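PDB 4WCJ: polysaccharide deacetylase from Ammonifex degensii, which probably removes N-acetyl groups from poly-beta-1,6-N-acetyl-D-glucosamine as a zinc-binding family 4 carbohydrate esterase with a beta/alpha barrel. Local coordinates for residues Val172-Gly177 / Phe210-Thr215. Residues are numbered along the deposited sequence; the frame is centred on the assembly and turned at random.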
loop_
_atom_site.group_PDB
_atom_site.type_symbol
_atom_site.label_atom_id
_atom_site.label_comp_id
_atom_site.label_asym_id
_atom_site.label_seq_id
_atom_site.Cartn_x
_atom_site.Cartn_y
_atom_site.Cartn_z
ATOM N N VAL A 172 0.715 11.009 -15.298
ATOM C CA VAL A 172 0.929 12.447 -15.434
ATOM C C VAL A 172 2.158 12.955 -14.671
ATOM O O VAL A 172 2.820 13.901 -15.111
ATOM C CB VAL A 172 -0.307 13.233 -14.955
ATOM C CG1 VAL A 172 -1.488 12.987 -15.887
ATOM C CG2 VAL A 172 -0.660 12.854 -13.510
ATOM N N PHE A 173 2.474 12.337 -13.536
ATOM C CA PHE A 173 3.579 12.842 -12.729
ATOM C C PHE A 173 4.944 12.388 -13.247
ATOM O O PHE A 173 5.981 12.780 -12.697
ATOM C CB PHE A 173 3.409 12.449 -11.252
ATOM C CG PHE A 173 3.356 10.967 -11.002
ATOM C CD1 PHE A 173 4.519 10.242 -10.791
ATOM C CD2 PHE A 173 2.141 10.307 -10.928
ATOM C CE1 PHE A 173 4.474 8.882 -10.543
ATOM C CE2 PHE A 173 2.090 8.942 -10.666
ATOM C CZ PHE A 173 3.265 8.231 -10.483
ATOM N N LEU A 174 4.954 11.583 -14.305
ATOM C CA LEU A 174 6.212 11.175 -14.935
ATOM C C LEU A 174 6.402 11.819 -16.303
ATOM O O LEU A 174 7.381 11.539 -16.996
ATOM C CB LEU A 174 6.283 9.651 -15.066
ATOM C CG LEU A 174 6.243 8.850 -13.764
ATOM C CD1 LEU A 174 6.368 7.359 -14.036
ATOM C CD2 LEU A 174 7.329 9.311 -12.785
ATOM N N LEU A 175 5.458 12.672 -16.690
ATOM C CA LEU A 175 5.568 13.453 -17.918
ATOM C C LEU A 175 6.744 14.422 -17.812
ATOM O O LEU A 175 7.119 14.825 -16.710
ATOM C CB LEU A 175 4.266 14.214 -18.193
ATOM C CG LEU A 175 3.059 13.350 -18.555
ATOM C CD1 LEU A 175 1.843 14.214 -18.848
ATOM C CD2 LEU A 175 3.393 12.463 -19.741
ATOM N N PRO A 176 7.336 14.797 -18.955
ATOM C CA PRO A 176 8.482 15.712 -18.924
ATOM C C PRO A 176 8.151 17.056 -18.279
ATOM O O PRO A 176 7.048 17.574 -18.465
ATOM C CB PRO A 176 8.824 15.902 -20.409
ATOM C CG PRO A 176 8.219 14.724 -21.107
ATOM C CD PRO A 176 6.985 14.386 -20.327
ATOM N N GLY A 177 9.100 17.609 -17.532
ATOM C CA GLY A 177 8.926 18.916 -16.929
ATOM C C GLY A 177 7.916 18.930 -15.800
ATOM O O GLY A 177 7.379 19.981 -15.455
ATOM N N PHE A 210 5.169 2.596 -10.397
ATOM C CA PHE A 210 6.580 2.857 -10.702
ATOM C C PHE A 210 6.977 4.319 -10.676
ATOM O O PHE A 210 6.150 5.203 -10.843
ATOM C CB PHE A 210 6.923 2.250 -12.063
ATOM C CG PHE A 210 6.620 0.788 -12.135
ATOM C CD1 PHE A 210 7.499 -0.135 -11.591
ATOM C CD2 PHE A 210 5.419 0.340 -12.666
ATOM C CE1 PHE A 210 7.209 -1.487 -11.619
ATOM C CE2 PHE A 210 5.120 -1.005 -12.694
ATOM C CZ PHE A 210 6.015 -1.923 -12.171
ATOM N N GLY A 211 8.266 4.559 -10.459
ATOM C CA GLY A 211 8.794 5.905 -10.437
ATOM C C GLY A 211 10.083 5.993 -11.230
ATOM O O GLY A 211 10.442 5.063 -11.962
ATOM N N THR A 212 10.761 7.127 -11.098
ATOM C CA THR A 212 12.051 7.361 -11.733
ATOM C C THR A 212 13.068 7.692 -10.635
ATOM O O THR A 212 12.683 7.934 -9.491
ATOM C CB THR A 212 11.993 8.523 -12.757
ATOM O OG1 THR A 212 11.591 9.732 -12.101
ATOM C CG2 THR A 212 11.024 8.217 -13.883
ATOM N N PRO A 213 14.371 7.689 -10.963
ATOM C CA PRO A 213 15.334 8.175 -9.969
ATOM C C PRO A 213 15.053 9.612 -9.546
ATOM O O PRO A 213 15.355 9.995 -8.409
ATOM C CB PRO A 213 16.671 8.075 -10.713
ATOM C CG PRO A 213 16.469 6.939 -11.641
ATOM C CD PRO A 213 15.049 7.032 -12.097
ATOM N N THR A 214 14.459 10.393 -10.445
ATOM C CA THR A 214 14.155 11.782 -10.140
ATOM C C THR A 214 13.057 11.845 -9.089
ATOM O O THR A 214 13.180 12.573 -8.096
ATOM C CB THR A 214 13.734 12.571 -11.393
ATOM O OG1 THR A 214 14.838 12.648 -12.300
ATOM C CG2 THR A 214 13.308 13.984 -11.012
ATOM N N THR A 215 11.997 11.067 -9.278
ATOM C CA THR A 215 10.907 11.064 -8.301
ATOM C C THR A 215 11.338 10.366 -7.003
ATOM O O THR A 215 10.935 10.787 -5.909
ATOM C CB THR A 215 9.595 10.410 -8.846
ATOM O OG1 THR A 215 9.798 9.021 -9.126
ATOM C CG2 THR A 215 9.117 11.130 -10.087
#
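Leu174 lies against the methyl groups of Thr212 and Thr215, two residues that form a capping box at the start of helix 213-221, and so shows how a helix N-terminus can turn a hydrophobic surface to a neighbouring loop. The loop follows strand 170-171 in this beta/alpha-barrel deacetylase and begins with a short 3-10 turn.

The contact is chiefly aliphatic. CD2 of Leu174 reaches CG2 of Thr215 at 3.7 Å, the two side chains crossing at roughly a right angle, and CG2 of Thr212 at 4.0 Å, where the side chains lie alongside, pointing opposite ways. CD1, the other branch, approaches the carbonyl O of Phe210 at 3.9 Å. The same oxygen faces the rim of the Phe173 ring, close to level with it, 4.1 Å from CE1. A chi1 of 60° sets CG of Phe173 between its backbone N and carbonyl carbon, and the ring so placed turns its edge to Phe210 O while packing on Leu161 and Pro207; its side chain is about 9 Å from the bound zinc.

The two bonds of the capping box lie within 210-215. Both threonines carry OG1 on one branch for capping and CG2 on the other for Leu174. Thr215 N donates to Thr212 OG1 at 3.1 Å. Without the hydroxyl and methyl of Thr212, as with an alanine here, Thr215 N would probably lose its capping acceptor and a gap would open beside Leu174 CD2. Thr215 OG1 is also hydrogen-bonded to the hydroxyl of Tyr206, which ties the box to the loop just after strand 203-205. In return, Thr212 N donates to Thr215 OG1 at 2.9 Å, nearly straight at 167°.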